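Side-chain contacts in fucolectin-related protein (Streptococcus pneumoniae, PDB 2WMF), which probably hydrolyses host blood-group carbohydrate antigens as a family 98 glycoside hydrolase: residues Leu448-Tyr451 with Ser457-Leu460; Tyr556-Asp561 with His565-Thr570. One frame throughout, in Å; residues are numbered along the deposited sequence.

Contact 1 (Leu448-Tyr451 with Ser457-Leu460); sequences LPMY and SLSL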
loop_
_atom_site.group_PDB
_atom_site.type_symbol
_atom_site.label_atom_id
_atom_site.label_comp_id
_atom_site.label_asym_id
_atom_site.label_seq_id
_atom_site.Cartn_x
_atom_site.Cartn_y
_atom_site.Cartn_z
ATOM N N LEU A 448 23.104 5.961 9.455
ATOM C CA LEU A 448 22.807 6.729 8.267
ATOM C C LEU A 448 23.714 7.961 8.147
ATOM O O LEU A 448 23.573 8.932 8.894
ATOM C CB LEU A 448 21.356 7.187 8.351
ATOM C CG LEU A 448 20.249 6.184 8.641
ATOM C CD1 LEU A 448 18.872 6.858 8.794
ATOM C CD2 LEU A 448 20.222 5.070 7.593
ATOM N N PRO A 449 24.646 7.924 7.187
ATOM C CA PRO A 449 25.364 9.161 6.840
ATOM C C PRO A 449 24.333 10.223 6.467
ATOM O O PRO A 449 23.270 9.906 5.908
ATOM C CB PRO A 449 26.171 8.770 5.597
ATOM C CG PRO A 449 26.288 7.263 5.638
ATOM C CD PRO A 449 24.988 6.823 6.276
ATOM N N MET A 450 24.646 11.475 6.769
ATOM C CA MET A 450 23.723 12.561 6.480
ATOM C C MET A 450 24.331 13.475 5.418
ATOM O O MET A 450 25.534 13.471 5.189
ATOM C CB MET A 450 23.378 13.318 7.771
ATOM C CG MET A 450 22.633 12.407 8.840
ATOM S SD MET A 450 21.017 11.816 8.252
ATOM C CE MET A 450 20.044 13.236 8.780
ATOM N N TYR A 451 23.456 14.195 4.720
ATOM C CA TYR A 451 23.834 14.908 3.478
ATOM C C TYR A 451 23.895 16.421 3.682
ATOM O O TYR A 451 24.187 17.164 2.747
ATOM C CB TYR A 451 22.867 14.557 2.346
ATOM C CG TYR A 451 22.926 13.092 1.859
ATOM C CD1 TYR A 451 23.256 12.784 0.542
ATOM C CD2 TYR A 451 22.613 12.027 2.734
ATOM C CE1 TYR A 451 23.280 11.460 0.068
ATOM C CE2 TYR A 451 22.627 10.693 2.268
ATOM C CZ TYR A 451 22.984 10.412 0.962
ATOM O OH TYR A 451 23.006 9.095 0.513
ATOM N N SER A 457 26.117 11.967 11.226
ATOM C CA SER A 457 25.385 10.748 10.995
ATOM C C SER A 457 24.278 10.614 12.012
ATOM O O SER A 457 24.255 11.287 13.030
ATOM C CB SER A 457 26.299 9.529 10.998
ATOM O OG SER A 457 26.785 9.300 12.297
ATOM N N LEU A 458 23.301 9.779 11.672
ATOM C CA LEU A 458 22.135 9.552 12.524
ATOM C C LEU A 458 21.948 8.047 12.595
ATOM O O LEU A 458 21.876 7.366 11.578
ATOM C CB LEU A 458 20.916 10.270 11.933
ATOM C CG LEU A 458 19.598 10.223 12.682
ATOM C CD1 LEU A 458 18.717 11.399 12.266
ATOM C CD2 LEU A 458 18.836 8.923 12.409
ATOM N N SER A 459 21.936 7.520 13.799
ATOM C CA SER A 459 21.627 6.112 13.987
ATOM C C SER A 459 20.263 5.865 14.643
ATOM O O SER A 459 19.768 6.669 15.427
ATOM C CB SER A 459 22.716 5.525 14.889
ATOM O OG SER A 459 23.970 5.576 14.210
ATOM N N LEU A 460 19.694 4.681 14.358
ATOM C CA LEU A 460 18.431 4.254 14.952
ATOM C C LEU A 460 18.518 2.785 15.373
ATOM O O LEU A 460 19.082 1.937 14.626
ATOM C CB LEU A 460 17.235 4.407 13.973
ATOM C CG LEU A 460 16.788 5.838 13.697
ATOM C CD1 LEU A 460 15.965 5.901 12.406
ATOM C CD2 LEU A 460 15.905 6.255 14.880
#

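Contact 2 (Tyr556-Asp561 with His565-Thr570); sequences YTENWD and HVYTIT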
loop_
_atom_site.group_PDB
_atom_site.type_symbol
_atom_site.label_atom_id
_atom_site.label_comp_id
_atom_site.label_asym_id
_atom_site.label_seq_id
_atom_site.Cartn_x
_atom_site.Cartn_y
_atom_site.Cartn_z
ATOM N N TYR A 556 10.155 10.152 26.797
ATOM C CA TYR A 556 11.509 10.229 26.256
ATOM C C TYR A 556 12.537 10.718 27.270
ATOM O O TYR A 556 12.188 11.376 28.259
ATOM C CB TYR A 556 11.555 11.095 24.984
ATOM C CG TYR A 556 11.278 12.561 25.219
ATOM C CD1 TYR A 556 12.322 13.466 25.368
ATOM C CD2 TYR A 556 9.971 13.046 25.273
ATOM C CE1 TYR A 556 12.074 14.817 25.589
ATOM C CE2 TYR A 556 9.712 14.401 25.501
ATOM C CZ TYR A 556 10.770 15.276 25.655
ATOM O OH TYR A 556 10.510 16.614 25.855
ATOM N N THR A 557 13.783 10.318 27.036
ATOM C CA THR A 557 14.952 10.844 27.755
ATOM C C THR A 557 15.915 11.387 26.719
ATOM O O THR A 557 16.032 10.846 25.633
ATOM C CB THR A 557 15.637 9.778 28.653
ATOM O OG1 THR A 557 16.449 8.860 27.891
ATOM C CG2 THR A 557 14.626 9.055 29.497
ATOM N N GLU A 558 16.572 12.498 27.060
ATOM C CA GLU A 558 17.589 13.125 26.201
ATOM C C GLU A 558 18.968 12.970 26.845
ATOM O O GLU A 558 19.076 12.882 28.076
ATOM C CB GLU A 558 17.310 14.610 26.068
ATOM C CG GLU A 558 16.026 14.913 25.369
ATOM C CD GLU A 558 15.759 16.386 25.248
ATOM O OE1 GLU A 558 15.135 16.950 26.172
ATOM O OE2 GLU A 558 16.140 16.967 24.214
ATOM N N ASN A 559 20.009 12.972 26.024
ATOM C CA ASN A 559 21.369 12.898 26.508
ATOM C C ASN A 559 22.268 13.692 25.544
ATOM O O ASN A 559 22.184 13.526 24.333
ATOM C CB ASN A 559 21.769 11.435 26.580
ATOM C CG ASN A 559 23.091 11.202 27.301
ATOM O OD1 ASN A 559 23.787 12.141 27.681
ATOM N ND2 ASN A 559 23.458 9.922 27.440
ATOM N N TRP A 560 23.051 14.629 26.067
ATOM C CA TRP A 560 23.994 15.389 25.257
ATOM C C TRP A 560 25.412 15.193 25.781
ATOM O O TRP A 560 25.653 15.307 26.995
ATOM C CB TRP A 560 23.602 16.865 25.271
ATOM C CG TRP A 560 24.593 17.774 24.643
ATOM C CD1 TRP A 560 25.362 18.711 25.279
ATOM C CD2 TRP A 560 24.898 17.893 23.247
ATOM N NE1 TRP A 560 26.142 19.375 24.370
ATOM C CE2 TRP A 560 25.867 18.908 23.117
ATOM C CE3 TRP A 560 24.438 17.247 22.093
ATOM C CZ2 TRP A 560 26.409 19.269 21.885
ATOM C CZ3 TRP A 560 24.978 17.596 20.871
ATOM C CH2 TRP A 560 25.949 18.614 20.775
ATOM N N ASP A 561 26.349 14.900 24.887
ATOM C CA ASP A 561 27.772 14.837 25.267
ATOM C C ASP A 561 28.436 16.043 24.603
ATOM O O ASP A 561 28.570 16.097 23.387
ATOM C CB ASP A 561 28.400 13.517 24.809
ATOM C CG ASP A 561 29.822 13.316 25.315
ATOM O OD1 ASP A 561 30.612 14.260 25.284
ATOM O OD2 ASP A 561 30.177 12.179 25.690
ATOM N N HIS A 565 29.915 16.002 20.923
ATOM C CA HIS A 565 28.791 16.583 20.173
ATOM C C HIS A 565 27.802 15.501 19.723
ATOM O O HIS A 565 27.288 15.501 18.591
ATOM C CB HIS A 565 29.274 17.454 18.997
ATOM C CG HIS A 565 29.807 18.785 19.434
ATOM N ND1 HIS A 565 29.085 19.963 19.304
ATOM C CD2 HIS A 565 30.975 19.116 20.032
ATOM C CE1 HIS A 565 29.800 20.960 19.807
ATOM N NE2 HIS A 565 30.950 20.472 20.246
ATOM N N VAL A 566 27.512 14.601 20.655
ATOM C CA VAL A 566 26.552 13.529 20.380
ATOM C C VAL A 566 25.261 13.756 21.159
ATOM O O VAL A 566 25.276 13.923 22.361
ATOM C CB VAL A 566 27.131 12.133 20.655
ATOM C CG1 VAL A 566 26.020 11.029 20.490
ATOM C CG2 VAL A 566 28.326 11.867 19.751
ATOM N N TYR A 567 24.140 13.795 20.443
ATOM C CA TYR A 567 22.842 13.932 21.074
ATOM C C TYR A 567 22.130 12.578 20.923
ATOM O O TYR A 567 22.038 12.056 19.799
ATOM C CB TYR A 567 22.067 15.046 20.381
ATOM C CG TYR A 567 20.640 15.178 20.852
ATOM C CD1 TYR A 567 20.326 15.766 22.086
ATOM C CD2 TYR A 567 19.590 14.628 20.104
ATOM C CE1 TYR A 567 18.990 15.871 22.517
ATOM C CE2 TYR A 567 18.267 14.712 20.522
ATOM C CZ TYR A 567 17.954 15.317 21.732
ATOM O OH TYR A 567 16.594 15.356 22.103
ATOM N N THR A 568 21.573 12.061 22.021
ATOM C CA THR A 568 20.766 10.834 21.969
ATOM C C THR A 568 19.383 11.127 22.559
ATOM O O THR A 568 19.258 11.741 23.636
ATOM C CB THR A 568 21.391 9.679 22.771
ATOM O OG1 THR A 568 22.731 9.454 22.344
ATOM C CG2 THR A 568 20.566 8.348 22.623
ATOM N N ILE A 569 18.344 10.737 21.831
ATOM C CA ILE A 569 16.996 10.735 22.385
ATOM C C ILE A 569 16.465 9.303 22.382
ATOM O O ILE A 569 16.489 8.609 21.355
ATOM C CB ILE A 569 16.012 11.745 21.693
ATOM C CG1 ILE A 569 14.695 11.764 22.479
ATOM C CG2 ILE A 569 15.837 11.408 20.261
ATOM C CD1 ILE A 569 13.815 12.910 22.171
ATOM N N THR A 570 16.020 8.863 23.562
ATOM C CA THR A 570 15.481 7.518 23.780
ATOM C C THR A 570 13.995 7.712 23.915
ATOM O O THR A 570 13.557 8.344 24.855
ATOM C CB THR A 570 16.094 6.937 25.067
ATOM O OG1 THR A 570 17.504 6.922 24.867
ATOM C CG2 THR A 570 15.611 5.532 25.281
HETATM O O HOH W 1 18.845 9.175 25.784
#

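Contact 1 (Leu448-Tyr451 with Ser457-Leu460)
Leu-448 and Leu-458 face each other as a hydrogen-bonded pair in the antiparallel beta hairpin of strands 444-449 and 457-462. Leu-448 N donates to Leu-458 O at 2.8 Å, and Leu-458 N returns a bond to Leu-448 O at 2.9 Å. The tight part is the face that carries the two leucines. Their side chains lie alongside and point the same way, with Leu-448 CD1 4.2 Å from Leu-458 CD2. Met-450, just past the paired residues, joins them from the turn end: the bend at chi2 sets SD 4.0 Å from Leu-458 CB, and the further bend at chi3 carries CE toward the CD1 branch of the same leucine. Val-470, Trp-431 and Ile-433, on strands of the facing sheet, pack against this apolar group and help to bury the leucines. The opposite face is looser and partly exposed. Here Pro-449 and Ser-457 form a non-hydrogen-bonded pair, yet the proline ring stands off, and the nearest approach of the pair is from Pro-449 CA to Ser-457 CB, 4.3 Å. Ser-457 makes closer contact with the neighbouring carbonyl: Leu-448 O, already bonded to Leu-458 N, also takes a CA-H...O contact from Ser-457 CA at 3.3 Å and lies 3.5 Å from Ser-457 CB.

Contact 2 (Tyr556-Asp561 with His565-Thr570)
Chi1 near 180° in Trp-560 (172°) and Tyr-567 (174°) turns each CG away from its own backbone N, and the two aromatic side chains rise from neighbouring strands and run roughly perpendicular to each other. Tyr-567 CB abuts the indole edge, 3.7 Å from Trp-560 CE3. The phenol continues toward Glu-558, whose chain, extended beyond CG, brings OE2 to the ring edge; Tyr-567 OH donates to Glu-558 OE2 at 2.7 Å on its anti side, ring and carboxylate planes standing 83° apart. On the same face, Ile-569 CD1 packs 3.6 Å from Tyr-556 CD1. These pairs belong to an antiparallel beta hairpin with a G1 beta bulge near its turn: His-565 and Val-566 both face Asp-561, whose O accepts Val-566 N at 3.3 Å and, weakly, His-565 N. There the benzo edge of Trp-560 meets the His-565 face in an offset edge-to-face pair, centroids 5.5 Å apart, while Trp-560 NE1 bonds to Glu-562. The other face is polar. Thr-557 and Thr-570 run alongside each other, their hydroxyls bridged by a water 3.2 Å from Thr-557 OG1 and 2.8 Å from Thr-570 OG1.

In the fold
Contact 1 precedes contact 2 along the chain, and both are hairpins of one six-stranded antiparallel sheet in the region of the family's C-terminal domain. Their centres are 15 Å apart and their nearest atoms about 7 Å. Strand 529-536 runs between them, pairing with strand 457-462 of contact 1 on one side and with 566-573 of contact 2 on the other. Strand 554-561 is the outermost strand at the contact 2 end. Each hairpin turns one face to a second six-stranded antiparallel sheet: contact 1 meets strands 430-434 and 467-472, contact 2 strand 546-549. Together they help build a beta sandwich distinct from the eight-stranded parallel barrel formed earlier in the chain.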